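Local atomic coordinates of Xaa-Pro dipeptidase (Mycobacterium tuberculosis, PDB entry 5E2C), a protein that probably acts as a metal-dependent exopeptidase of the Xaa-Pro dipeptidase type, this chain being its N-terminal creatinase/prolidase-type domain. Residues A[17-22]-A[40-45]; A[26-31]-A[126-130]; A[32-36]-A[61-66]; A[51-55]-A[77-81]; A[92-98]-A[117-123]. One frame throughout, in Å; residues are numbered along the deposited sequence. Where two conformers were deposited one is given.

Contact 1: residues A[17-22]-A[40-45]; sequences LDAMLI and ALLVFA
Ile22 meets Leu41 and Val43 on one face of an antiparallel ladder, which pairs strand 19-22 with strand 40-44 in the middle of the mixed sheet of the creatinase/prolidase N-terminal domain. The touching is done by the end of the Ile22 chain. Its CD1 lies 3.7 Å from Val43 CG2, the two branched side chains passing at a slant, and 4.2 Å from Leu41 CD2. A second torsion well off the usual staggered values (chi2 98°) carries Ile22 CD1 over the opposite backbone, 3.4 Å from Leu41 O. On the other face Ala19 serves both Leu42 and Phe44: its CB is 4.1 Å from Leu42 CD1 and equally far from Phe44 CD2.

Beneath these side chains runs the ladder itself. Met20 with Val43, and Ile22 with Leu41, are hydrogen-bonded pairs that exchange two N-H to O bonds each, while Ala19 with Phe44 and Leu21 with Leu42 are the non-hydrogen-bonded pairs between and beside them. The bond from Ile22 N to Leu41 O is short at 2.7 Å and practically straight (176°).

Further out, helices clamp both faces. Ile12 of helix 3-14 rests on selenomethionine Met20 and Val43, and Leu31 of helix 25-32 on Ile22 and Leu41; across the sheet Leu81 of helix 77-87 covers Leu21 and Leu42. Past the last pair the flanking residues are still tied, though differently: Ala45 N gives a 2.9 Å bond to Asp18 O, which it meets from above the carbonyl plane, 47° out of it.

Contact 2: residues A[26-31]-A[126-130]; sequences INVRYL and VESLR
Asn27 and Val126 form the close-packed side of this contact. The two side chains run past each other in opposite directions, and Val126 CG1 comes within 3.6 Å of Asn27 OD1. The other methyl of Val126, CG2, reaches tip to tip toward Leu31 CD1, 4.1 Å away, and both residues also rest on Ile22 of the central sheet. The Asn27 amide is held by its N-H groups: ND2 gives a straight bond of 3.1 Å (175°) to Glu127 OE2, which it approaches from above the carboxylate plane, and also bonds Glu96 OE2. With one carboxylate from the loop after strand 92-95 and one from the 3-10 turn, the amide rotation is well defined, OD1 being left to face Arg130.

In fold terms, that short 3-10 turn, residues 127-129, is laid against helix 25-32 at the end of the N-terminal domain, from where the full-length protein continues toward its peptidase domain.

The outer side is looser. Tyr30, its CG anti to the backbone N (chi1 -180°), extends its ring so that Leu129 CD1 sits at the ring edge, 4.2 Å from Tyr30 CE2. Arg130 was modelled in two conformers. In the one described, it lies over one face of that ring in a cation-pi contact, CZ 4.9 Å from the centroid, the guanidinium nearly upright on the ring (planes 79° apart) with NE above the centre. Its links from NH1 and NH2 to Asn27 OD1 are bent and weak, and the NH2 separation is so short that this detail is doubtful.

Contact 3: residues A[32-36]-A[61-66]; sequences SGFSG and QAASQA
An ST turn ends helix 25-32 and feeds a loop in which Phe34 and Ser35 are caught by Ala62 and Gln65 of helix 59-65. In the turn, Ser32 OG accepts from Phe34 N at 3.0 Å while bonding back to Val28 O, and Gly33 makes the bend with a positive phi of 81°. The Gln65 side chain, extended beyond CG, then holds Ser35 twice. Gln65 OE1 accepts from Ser35 N at 3.0 Å, and Gln65 NE2 donates to Ser35 OG, which lies close to the amide plane. A second donor fixes the same oxygen: Gln61 NE2, 3.0 Å from Gln65 OE1, arrives on the face of the amide opposite to Ser35 N. With two donors on OE1 and NE2 bonded to Ser35 OG, three hydrogen bonds should restrain the amide's rotation.

Phe34 points its ring inward, CG anti to the backbone N (chi1 177°), and sets it at 89° to the Gln65 amide. Phe34 CE1 lies 3.9 Å from Ala62 CB, and Gly36 N sits over the centre of one ring face, 3.5 Å above it. Phe34 and Ala62 both rest on Leu52 and Thr54, wedging the loop and helix 59-65 together over strand 51-54.

Contact 4: residues A[51-55]-A[77-81]; sequences VLATD and VGRYL
Ala53 lays its single methyl into a shallow seat made by Val77, Tyr80 and Leu81. Helix 77-87 here packs on one face of the central sheet, as one of the outer layers of an alpha/beta/alpha fold; the alternate residues Leu52 and Thr54 of the same strand face helix 59-65 on the other side. The axes of strand 51-54 and of helical residues 77-81 approach to 8.0 Å and run mostly against each other, at 146°. Such closeness goes with the small side chain at the middle of the strand.

The seat is closely fitted. Ala53 CB lies 3.8 Å from Val77 CB and just as far from Leu81 CD1, while the Tyr80 ring closes it more distantly, its CD2 at 4.3 Å. One turn on from Val77, Leu81 forks over the strand. With CG anti to the carbonyl carbon (chi1 -69°), it places CD1 over Ala53 and sends CD2 to Val51 CG1, 3.8 Å off. Both Leu81 and Val77 also lean on Ala40 of the adjoining strand, so the helix straddles two strands. The Tyr80 hydroxyl is hydrogen-bonded to Arg84.

The side chains that meet here do so through carbon atoms. At the start of the helix Val77 also rests on the backbone: its CG1 is 3.6 Å from Ala53 O and 3.5 Å from Thr54 CA.

Contact 5: residues A[92-98]-A[117-123]; sequences KLGFESH and TELVRAS
Backbone bonds between Leu93, Phe95 and residues 118-122 come first. Leu93 N donates to Glu118 O at 2.8 Å, nearly straight (174°), and Leu93 O receives Val120 N; two residues on, Phe95 N goes to Val120 O and Phe95 O takes Ala122 N. Alongside them Gly94 faces Val120, and Gly94 CA lies against Ala122 CB.

Apolar packing gathers on one face. Leu93 and Leu119 lie side by side, their CD2 atoms 3.8 Å apart. Phe95 CG stands between its backbone N and carbonyl carbon (chi1 72°), which folds the ring over the next strand: Arg121 CA lies over one ring face, Leu119 C at the edge, and Phe95 CZ is 3.8 Å from Arg121 CG. These parallel strands are the two ends of a beta-alpha-beta crossover whose helix, 102-111, covers the Leu119 and Phe95 face. On the reverse face Lys92 NZ and Glu118 OE1 lie 4.5 Å apart, too far for a salt bridge, though their opposite charges may still attract.

Polar side-chain bonds gather beyond the strand ends. Ser123 OG accepts from His98 N at 3.0 Å and meets His98 ND1 at 2.7 Å, in the plane of the imidazole; His98 NE2 is bonded to Asp24. A water bridges Ser97 OG (2.8 Å) and Ser123 N (2.9 Å). Ser97 OG also bonds Asp103 of the second subunit, and Arg121 NE forms a salt bridge with Asp106 of that subunit.

How the contacts relate
Contacts 1 and 4 are buried: the first is a strand pair, the second a helix laid on the sheet. They share a seam where strands 40-44 and 51-54 exchange backbone bonds. Contact 5 continues the same sheet on the far side of strand 19-22, but changes from antiparallel to parallel and ends in polar groups at the subunit interface. Contacts 2 and 3 lie nearer the surface, tying loops to helices through side-chain amides instead of backbone ladders. Contact 2 meets contact 5 where Asn27 bonds Glu96; contact 3 meets contact 4 at Leu52, with Phe34 beside it. Contacts 3 and 5 sit on opposite sides of the chain's centre, their own centres about 24 Å apart.

Contact 1: residues A[17-22]-A[40-45]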
# COMPACT_ATOMS: atom_id res chain seq x y z
N LEU A 17 5.80 21.33 0.01
CA LEU A 17 4.40 20.92 0.16
C LEU A 17 3.59 21.98 0.90
O LEU A 17 4.13 22.74 1.70
CB LEU A 17 4.31 19.60 0.94
CG LEU A 17 5.17 18.43 0.46
CD1 LEU A 17 5.22 17.33 1.52
CD2 LEU A 17 4.61 17.92 -0.85
N ASP A 18 2.27 21.98 0.68
CA ASP A 18 1.35 22.88 1.37
C ASP A 18 0.64 22.20 2.53
O ASP A 18 0.12 22.87 3.43
CB ASP A 18 0.34 23.43 0.38
CG ASP A 18 1.02 24.09 -0.80
OD1 ASP A 18 1.73 25.08 -0.57
OD2 ASP A 18 0.90 23.59 -1.94
N ALA A 19 0.63 20.87 2.51
CA ALA A 19 0.03 20.06 3.60
C ALA A 19 0.53 18.63 3.46
O ALA A 19 1.13 18.25 2.44
CB ALA A 19 -1.49 20.10 3.55
N MSE A 20 0.30 17.85 4.51
CA MSE A 20 0.64 16.45 4.52
C MSE A 20 -0.46 15.66 5.16
O MSE A 20 -1.00 16.04 6.22
CB MSE A 20 1.91 16.28 5.32
CG MSE A 20 2.19 14.80 5.41
SE MSE A 20 4.09 14.55 5.48
CE MSE A 20 4.05 12.58 5.29
N LEU A 21 -0.78 14.55 4.53
CA LEU A 21 -1.67 13.54 5.08
C LEU A 21 -0.81 12.47 5.75
O LEU A 21 0.05 11.85 5.11
CB LEU A 21 -2.49 12.88 3.97
CG LEU A 21 -3.38 11.72 4.41
CD1 LEU A 21 -4.43 12.21 5.42
CD2 LEU A 21 -4.02 11.10 3.18
N ILE A 22 -1.03 12.28 7.04
CA ILE A 22 -0.32 11.23 7.77
C ILE A 22 -1.25 10.02 7.97
O ILE A 22 -2.35 10.14 8.53
CB ILE A 22 0.19 11.76 9.12
CG1 ILE A 22 1.10 12.97 8.89
CG2 ILE A 22 0.96 10.68 9.88
CD1 ILE A 22 0.40 14.26 9.08
N ALA A 40 -6.21 9.07 10.78
CA ALA A 40 -5.35 9.79 9.87
C ALA A 40 -5.34 11.24 10.31
O ALA A 40 -6.23 11.70 11.02
CB ALA A 40 -5.85 9.66 8.43
N LEU A 41 -4.31 11.96 9.91
CA LEU A 41 -4.10 13.32 10.38
C LEU A 41 -3.71 14.19 9.18
O LEU A 41 -2.89 13.77 8.35
CB LEU A 41 -2.99 13.34 11.43
CG LEU A 41 -2.71 14.67 12.11
CD1 LEU A 41 -3.88 15.00 13.03
CD2 LEU A 41 -1.41 14.60 12.87
N LEU A 42 -4.33 15.36 9.07
CA LEU A 42 -3.96 16.35 8.04
C LEU A 42 -3.24 17.52 8.73
O LEU A 42 -3.78 18.14 9.63
CB LEU A 42 -5.22 16.84 7.33
CG LEU A 42 -5.08 17.92 6.26
CD1 LEU A 42 -4.14 17.45 5.15
CD2 LEU A 42 -6.45 18.32 5.71
N VAL A 43 -2.00 17.81 8.31
CA VAL A 43 -1.26 18.94 8.87
C VAL A 43 -0.93 19.90 7.75
O VAL A 43 -0.40 19.47 6.71
CB VAL A 43 0.04 18.47 9.54
CG1 VAL A 43 0.83 19.64 10.09
CG2 VAL A 43 -0.28 17.49 10.65
N PHE A 44 -1.24 21.19 7.96
CA PHE A 44 -0.97 22.24 6.97
C PHE A 44 0.39 22.89 7.18
O PHE A 44 0.88 22.96 8.30
CB PHE A 44 -2.03 23.33 7.01
CG PHE A 44 -3.43 22.85 6.72
CD1 PHE A 44 -4.26 22.41 7.74
CD2 PHE A 44 -3.94 22.85 5.41
CE1 PHE A 44 -5.55 21.98 7.48
CE2 PHE A 44 -5.23 22.41 5.15
CZ PHE A 44 -6.03 21.97 6.18
N ALA A 45 0.99 23.39 6.10
CA ALA A 45 2.29 24.07 6.21
C ALA A 45 2.13 25.42 6.92
O ALA A 45 3.01 25.85 7.67
CB ALA A 45 2.92 24.25 4.84

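Contact 2: residues A[26-31]-A[126-130]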
# COMPACT_ATOMS: atom_id res chain seq x y z
N ILE A 26 1.85 4.94 13.69
CA ILE A 26 2.97 5.37 14.54
C ILE A 26 3.14 6.87 14.43
O ILE A 26 3.31 7.56 15.41
CB ILE A 26 4.29 4.65 14.15
CG1 ILE A 26 4.17 3.15 14.41
CG2 ILE A 26 5.46 5.22 14.93
CD1 ILE A 26 5.32 2.33 13.83
N ASN A 27 3.06 7.40 13.21
CA ASN A 27 3.22 8.83 13.01
C ASN A 27 2.02 9.65 13.45
O ASN A 27 2.17 10.80 13.92
CB ASN A 27 3.57 9.09 11.55
CG ASN A 27 4.94 8.57 11.20
OD1 ASN A 27 5.79 8.36 12.09
ND2 ASN A 27 5.17 8.35 9.92
N VAL A 28 0.83 9.10 13.28
CA VAL A 28 -0.39 9.75 13.75
C VAL A 28 -0.29 9.90 15.27
O VAL A 28 -0.51 10.99 15.81
CB VAL A 28 -1.65 8.96 13.38
CG1 VAL A 28 -2.88 9.52 14.07
CG2 VAL A 28 -1.89 8.96 11.87
N ARG A 29 0.07 8.81 15.95
CA ARG A 29 0.22 8.83 17.40
C ARG A 29 1.28 9.85 17.84
O ARG A 29 1.05 10.63 18.79
CB ARG A 29 0.59 7.43 17.90
CG ARG A 29 0.48 7.25 19.40
CD ARG A 29 0.64 5.79 19.80
NE ARG A 29 1.99 5.29 19.54
CZ ARG A 29 2.29 4.35 18.65
NH1 ARG A 29 1.35 3.78 17.90
NH2 ARG A 29 3.56 3.99 18.49
N TYR A 30 2.42 9.88 17.16
CA TYR A 30 3.51 10.80 17.48
C TYR A 30 3.06 12.26 17.44
O TYR A 30 3.38 13.06 18.33
CB TYR A 30 4.69 10.57 16.53
CG TYR A 30 5.86 11.47 16.78
CD1 TYR A 30 6.68 11.26 17.88
CD2 TYR A 30 6.14 12.53 15.94
CE1 TYR A 30 7.76 12.09 18.13
CE2 TYR A 30 7.23 13.36 16.16
CZ TYR A 30 8.03 13.14 17.27
OH TYR A 30 9.09 13.97 17.51
N LEU A 31 2.28 12.59 16.41
CA LEU A 31 1.86 13.95 16.17
C LEU A 31 0.61 14.41 16.91
O LEU A 31 0.39 15.60 17.01
CB LEU A 31 1.61 14.15 14.66
CG LEU A 31 2.86 13.96 13.80
CD1 LEU A 31 2.45 13.83 12.34
CD2 LEU A 31 3.83 15.10 13.98
N VAL A 126 7.78 12.67 8.56
CA VAL A 126 7.57 12.64 10.01
C VAL A 126 8.79 12.04 10.72
O VAL A 126 9.21 12.53 11.76
CB VAL A 126 6.31 11.87 10.39
CG1 VAL A 126 6.11 11.94 11.90
CG2 VAL A 126 5.10 12.38 9.62
N GLU A 127 9.34 10.97 10.14
CA GLU A 127 10.52 10.30 10.67
C GLU A 127 11.68 11.28 10.83
O GLU A 127 12.45 11.17 11.78
CB GLU A 127 10.94 9.14 9.75
CG GLU A 127 10.03 7.92 9.80
CD GLU A 127 8.70 8.08 9.03
OE1 GLU A 127 8.49 9.11 8.36
OE2 GLU A 127 7.89 7.14 9.08
N SER A 128 11.78 12.25 9.92
CA SER A 128 12.87 13.23 9.96
C SER A 128 12.92 14.03 11.27
O SER A 128 13.93 14.65 11.58
CB SER A 128 12.78 14.21 8.78
OG SER A 128 11.74 15.16 8.96
N LEU A 129 11.82 14.02 12.01
CA LEU A 129 11.73 14.74 13.28
C LEU A 129 12.31 13.98 14.49
O LEU A 129 12.59 14.58 15.52
CB LEU A 129 10.26 15.09 13.57
CG LEU A 129 9.42 15.74 12.47
CD1 LEU A 129 7.98 15.89 12.93
CD2 LEU A 129 9.98 17.09 12.05
N ARG A 130 12.49 12.67 14.36
CA ARG A 130 12.98 11.85 15.46
C ARG A 130 14.50 11.94 15.60
O ARG A 130 15.16 12.65 14.84
CB ARG A 130 12.51 10.40 15.27
CG ARG A 130 11.01 10.26 15.49
CD ARG A 130 10.36 9.17 14.66
NE ARG A 130 8.92 9.21 14.85
CZ ARG A 130 8.02 8.58 14.10
NH1 ARG A 130 8.38 7.83 13.05
NH2 ARG A 130 6.73 8.70 14.39

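Contact 3: residues A[32-36]-A[61-66]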
# COMPACT_ATOMS: atom_id res chain seq x y z
N SER A 32 -0.22 13.48 17.37
CA SER A 32 -1.53 13.84 17.91
C SER A 32 -1.82 13.26 19.29
O SER A 32 -2.73 13.72 19.94
CB SER A 32 -2.62 13.38 16.96
OG SER A 32 -2.79 11.97 17.04
N GLY A 33 -1.10 12.23 19.69
CA GLY A 33 -1.41 11.51 20.93
C GLY A 33 -2.53 10.49 20.78
O GLY A 33 -2.83 9.73 21.72
N PHE A 34 -3.14 10.41 19.60
CA PHE A 34 -4.24 9.47 19.37
C PHE A 34 -3.70 8.09 19.01
O PHE A 34 -2.88 7.96 18.10
CB PHE A 34 -5.13 9.98 18.25
CG PHE A 34 -6.23 9.04 17.88
CD1 PHE A 34 -7.25 8.77 18.79
CD2 PHE A 34 -6.25 8.40 16.66
CE1 PHE A 34 -8.28 7.91 18.46
CE2 PHE A 34 -7.28 7.52 16.32
CZ PHE A 34 -8.30 7.28 17.23
N SER A 35 -4.17 7.06 19.73
CA SER A 35 -3.63 5.70 19.64
C SER A 35 -4.62 4.67 19.08
O SER A 35 -4.36 3.47 19.14
CB SER A 35 -3.15 5.26 21.02
OG SER A 35 -4.22 5.15 21.92
N GLY A 36 -5.76 5.13 18.55
CA GLY A 36 -6.72 4.22 17.94
C GLY A 36 -6.18 3.53 16.71
O GLY A 36 -5.29 4.04 16.02
N GLN A 61 -12.43 8.32 22.55
CA GLN A 61 -10.97 8.26 22.72
C GLN A 61 -10.27 9.43 22.06
O GLN A 61 -9.34 10.00 22.61
CB GLN A 61 -10.41 6.96 22.17
CG GLN A 61 -8.93 6.76 22.44
CD GLN A 61 -8.45 5.36 22.11
OE1 GLN A 61 -9.20 4.38 22.25
NE2 GLN A 61 -7.20 5.25 21.68
N ALA A 62 -10.69 9.80 20.85
CA ALA A 62 -10.08 10.93 20.17
C ALA A 62 -10.36 12.22 20.96
O ALA A 62 -9.52 13.11 21.04
CB ALA A 62 -10.59 11.05 18.74
N ALA A 63 -11.54 12.31 21.56
CA ALA A 63 -11.89 13.49 22.34
C ALA A 63 -11.00 13.65 23.57
O ALA A 63 -10.61 14.76 23.90
CB ALA A 63 -13.35 13.47 22.74
N SER A 64 -10.68 12.55 24.24
CA SER A 64 -9.82 12.59 25.42
C SER A 64 -8.33 12.65 25.10
O SER A 64 -7.58 13.28 25.84
CB SER A 64 -10.08 11.41 26.37
OG SER A 64 -9.69 10.18 25.82
N GLN A 65 -7.90 11.98 24.04
CA GLN A 65 -6.49 11.94 23.69
C GLN A 65 -6.02 13.16 22.90
O GLN A 65 -4.88 13.57 23.05
CB GLN A 65 -6.16 10.67 22.92
CG GLN A 65 -6.23 9.42 23.77
CD GLN A 65 -5.75 8.19 23.05
OE1 GLN A 65 -6.01 8.00 21.86
NE2 GLN A 65 -5.12 7.29 23.79
N ALA A 66 -6.90 13.73 22.09
CA ALA A 66 -6.53 14.85 21.21
C ALA A 66 -7.54 15.98 21.30
O ALA A 66 -8.10 16.40 20.27
CB ALA A 66 -6.38 14.36 19.77

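Contact 4: residues A[51-55]-A[77-81]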
# COMPACT_ATOMS: atom_id res chain seq x y z
N VAL A 51 -6.18 18.49 11.40
CA VAL A 51 -7.47 17.82 11.51
C VAL A 51 -7.22 16.32 11.67
O VAL A 51 -6.52 15.71 10.85
CB VAL A 51 -8.36 18.09 10.27
CG1 VAL A 51 -9.73 17.47 10.45
CG2 VAL A 51 -8.45 19.60 9.99
N LEU A 52 -7.80 15.73 12.72
CA LEU A 52 -7.73 14.28 12.95
C LEU A 52 -9.02 13.65 12.43
O LEU A 52 -10.08 14.22 12.61
CB LEU A 52 -7.57 13.99 14.44
CG LEU A 52 -7.46 12.52 14.87
CD1 LEU A 52 -6.13 11.94 14.45
CD2 LEU A 52 -7.59 12.45 16.38
N ALA A 53 -8.92 12.51 11.75
CA ALA A 53 -10.08 11.74 11.36
C ALA A 53 -9.95 10.31 11.88
O ALA A 53 -8.88 9.68 11.80
CB ALA A 53 -10.26 11.72 9.85
N THR A 54 -11.05 9.82 12.43
CA THR A 54 -11.15 8.43 12.86
C THR A 54 -12.58 7.96 12.67
O THR A 54 -13.40 8.70 12.17
CB THR A 54 -10.67 8.25 14.32
OG1 THR A 54 -10.63 6.86 14.63
CG2 THR A 54 -11.57 8.96 15.30
N ASP A 55 -12.87 6.72 13.02
CA ASP A 55 -14.24 6.23 12.87
C ASP A 55 -14.97 6.24 14.22
O ASP A 55 -14.39 6.56 15.26
CB ASP A 55 -14.25 4.87 12.19
CG ASP A 55 -13.52 3.80 12.98
OD1 ASP A 55 -14.05 3.39 14.01
OD2 ASP A 55 -12.44 3.33 12.54
N VAL A 77 -11.00 7.46 6.41
CA VAL A 77 -10.40 8.63 7.06
C VAL A 77 -9.41 9.36 6.15
O VAL A 77 -9.38 10.59 6.12
CB VAL A 77 -9.78 8.27 8.43
CG1 VAL A 77 -10.86 7.81 9.39
CG2 VAL A 77 -8.68 7.22 8.31
N GLY A 78 -8.60 8.62 5.42
CA GLY A 78 -7.61 9.22 4.53
C GLY A 78 -8.29 9.99 3.42
O GLY A 78 -7.98 11.15 3.14
N ARG A 79 -9.25 9.32 2.79
CA ARG A 79 -10.02 9.93 1.73
C ARG A 79 -10.73 11.21 2.18
O ARG A 79 -10.71 12.23 1.50
CB ARG A 79 -11.04 8.90 1.25
CG ARG A 79 -11.76 9.31 0.02
CD ARG A 79 -13.06 8.56 -0.11
NE ARG A 79 -13.76 9.13 -1.23
CZ ARG A 79 -14.47 10.26 -1.19
NH1 ARG A 79 -14.64 10.94 -0.05
NH2 ARG A 79 -15.03 10.69 -2.31
N TYR A 80 -11.36 11.16 3.35
CA TYR A 80 -11.99 12.34 3.90
C TYR A 80 -11.02 13.50 4.03
O TYR A 80 -11.33 14.63 3.61
CB TYR A 80 -12.60 12.03 5.26
CG TYR A 80 -13.10 13.28 5.91
CD1 TYR A 80 -14.32 13.83 5.52
CD2 TYR A 80 -12.35 13.95 6.86
CE1 TYR A 80 -14.77 15.01 6.07
CE2 TYR A 80 -12.79 15.12 7.42
CZ TYR A 80 -14.02 15.64 7.02
OH TYR A 80 -14.48 16.80 7.57
N LEU A 81 -9.84 13.24 4.59
CA LEU A 81 -8.85 14.28 4.78
C LEU A 81 -8.25 14.82 3.48
O LEU A 81 -8.03 16.03 3.37
CB LEU A 81 -7.75 13.84 5.74
CG LEU A 81 -8.26 13.69 7.18
CD1 LEU A 81 -7.15 13.13 8.08
CD2 LEU A 81 -8.80 14.99 7.76

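Contact 5: residues A[92-98]-A[117-123]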
# COMPACT_ATOMS: atom_id res chain seq x y z
N LYS A 92 -0.06 21.20 -3.16
CA LYS A 92 0.68 19.95 -3.08
C LYS A 92 0.45 19.29 -1.72
O LYS A 92 0.78 19.86 -0.67
CB LYS A 92 2.16 20.19 -3.34
CG LYS A 92 2.41 20.72 -4.75
CD LYS A 92 3.89 20.71 -5.07
CE LYS A 92 4.14 21.13 -6.52
NZ LYS A 92 5.60 21.22 -6.78
N LEU A 93 -0.13 18.09 -1.76
CA LEU A 93 -0.48 17.33 -0.54
C LEU A 93 0.44 16.12 -0.47
O LEU A 93 0.40 15.24 -1.34
CB LEU A 93 -1.93 16.84 -0.64
CG LEU A 93 -2.40 15.96 0.53
CD1 LEU A 93 -2.29 16.69 1.85
CD2 LEU A 93 -3.82 15.48 0.32
N GLY A 94 1.29 16.08 0.55
CA GLY A 94 2.14 14.93 0.78
C GLY A 94 1.32 13.77 1.30
O GLY A 94 0.32 13.98 1.99
N PHE A 95 1.72 12.56 0.96
CA PHE A 95 1.11 11.35 1.53
C PHE A 95 2.18 10.31 1.76
O PHE A 95 3.29 10.39 1.20
CB PHE A 95 -0.01 10.80 0.63
CG PHE A 95 0.50 10.15 -0.63
CD1 PHE A 95 0.75 10.92 -1.76
CD2 PHE A 95 0.71 8.79 -0.70
CE1 PHE A 95 1.23 10.33 -2.93
CE2 PHE A 95 1.18 8.20 -1.86
CZ PHE A 95 1.45 8.97 -2.97
N GLU A 96 1.86 9.33 2.59
CA GLU A 96 2.85 8.33 2.97
C GLU A 96 2.74 7.10 2.07
O GLU A 96 1.97 6.17 2.31
CB GLU A 96 2.72 8.01 4.45
CG GLU A 96 3.05 9.20 5.32
CD GLU A 96 2.95 8.91 6.80
OE1 GLU A 96 1.86 8.48 7.23
OE2 GLU A 96 3.95 9.15 7.52
N SER A 97 3.54 7.12 1.02
CA SER A 97 3.55 6.04 0.05
C SER A 97 4.03 4.71 0.60
O SER A 97 3.78 3.68 -0.01
CB SER A 97 4.40 6.46 -1.17
OG SER A 97 5.71 6.76 -0.77
N HIS A 98 4.68 4.70 1.77
CA HIS A 98 5.10 3.45 2.41
C HIS A 98 3.96 2.67 3.07
O HIS A 98 4.11 1.50 3.39
CB HIS A 98 6.24 3.68 3.41
CG HIS A 98 5.80 4.27 4.72
ND1 HIS A 98 5.50 5.60 4.87
CD2 HIS A 98 5.60 3.69 5.93
CE1 HIS A 98 5.14 5.83 6.13
NE2 HIS A 98 5.19 4.68 6.79
N THR A 117 -5.09 19.99 -6.69
CA THR A 117 -4.27 19.45 -5.61
C THR A 117 -3.53 18.25 -6.16
O THR A 117 -4.17 17.32 -6.66
CB THR A 117 -5.13 18.98 -4.43
OG1 THR A 117 -5.90 20.08 -3.91
CG2 THR A 117 -4.25 18.40 -3.31
N GLU A 118 -2.20 18.27 -6.09
CA GLU A 118 -1.37 17.15 -6.53
C GLU A 118 -0.97 16.32 -5.30
O GLU A 118 -0.53 16.88 -4.28
CB GLU A 118 -0.10 17.66 -7.22
CG GLU A 118 0.85 16.56 -7.72
CD GLU A 118 2.24 17.07 -8.11
OE1 GLU A 118 2.48 18.29 -8.11
OE2 GLU A 118 3.12 16.23 -8.41
N LEU A 119 -1.09 15.00 -5.41
CA LEU A 119 -0.64 14.10 -4.36
C LEU A 119 0.84 13.81 -4.58
O LEU A 119 1.23 13.35 -5.65
CB LEU A 119 -1.43 12.80 -4.39
CG LEU A 119 -2.87 12.97 -3.87
CD1 LEU A 119 -3.79 11.92 -4.46
CD2 LEU A 119 -2.87 12.94 -2.35
N VAL A 120 1.65 14.07 -3.56
CA VAL A 120 3.09 13.94 -3.67
C VAL A 120 3.64 12.95 -2.65
O VAL A 120 3.37 13.08 -1.45
CB VAL A 120 3.76 15.30 -3.47
CG1 VAL A 120 5.29 15.19 -3.54
CG2 VAL A 120 3.23 16.31 -4.49
N ARG A 121 4.41 11.98 -3.11
CA ARG A 121 5.06 11.04 -2.19
C ARG A 121 5.91 11.79 -1.16
O ARG A 121 6.77 12.63 -1.51
CB ARG A 121 5.92 10.03 -2.96
CG ARG A 121 5.14 9.12 -3.90
CD ARG A 121 6.10 8.52 -4.93
NE ARG A 121 5.46 7.52 -5.76
CZ ARG A 121 4.59 7.77 -6.74
NH1 ARG A 121 4.25 9.02 -7.05
NH2 ARG A 121 4.06 6.76 -7.42
N ALA A 122 5.67 11.49 0.11
CA ALA A 122 6.33 12.19 1.21
C ALA A 122 6.70 11.28 2.39
O ALA A 122 6.84 11.76 3.52
CB ALA A 122 5.45 13.33 1.70
N SER A 123 6.89 9.99 2.15
CA SER A 123 7.29 9.11 3.25
C SER A 123 8.66 9.51 3.77
O SER A 123 9.59 9.76 2.98
CB SER A 123 7.28 7.66 2.83
OG SER A 123 5.95 7.20 2.73
O HOH W 1 7.74 8.64 -0.32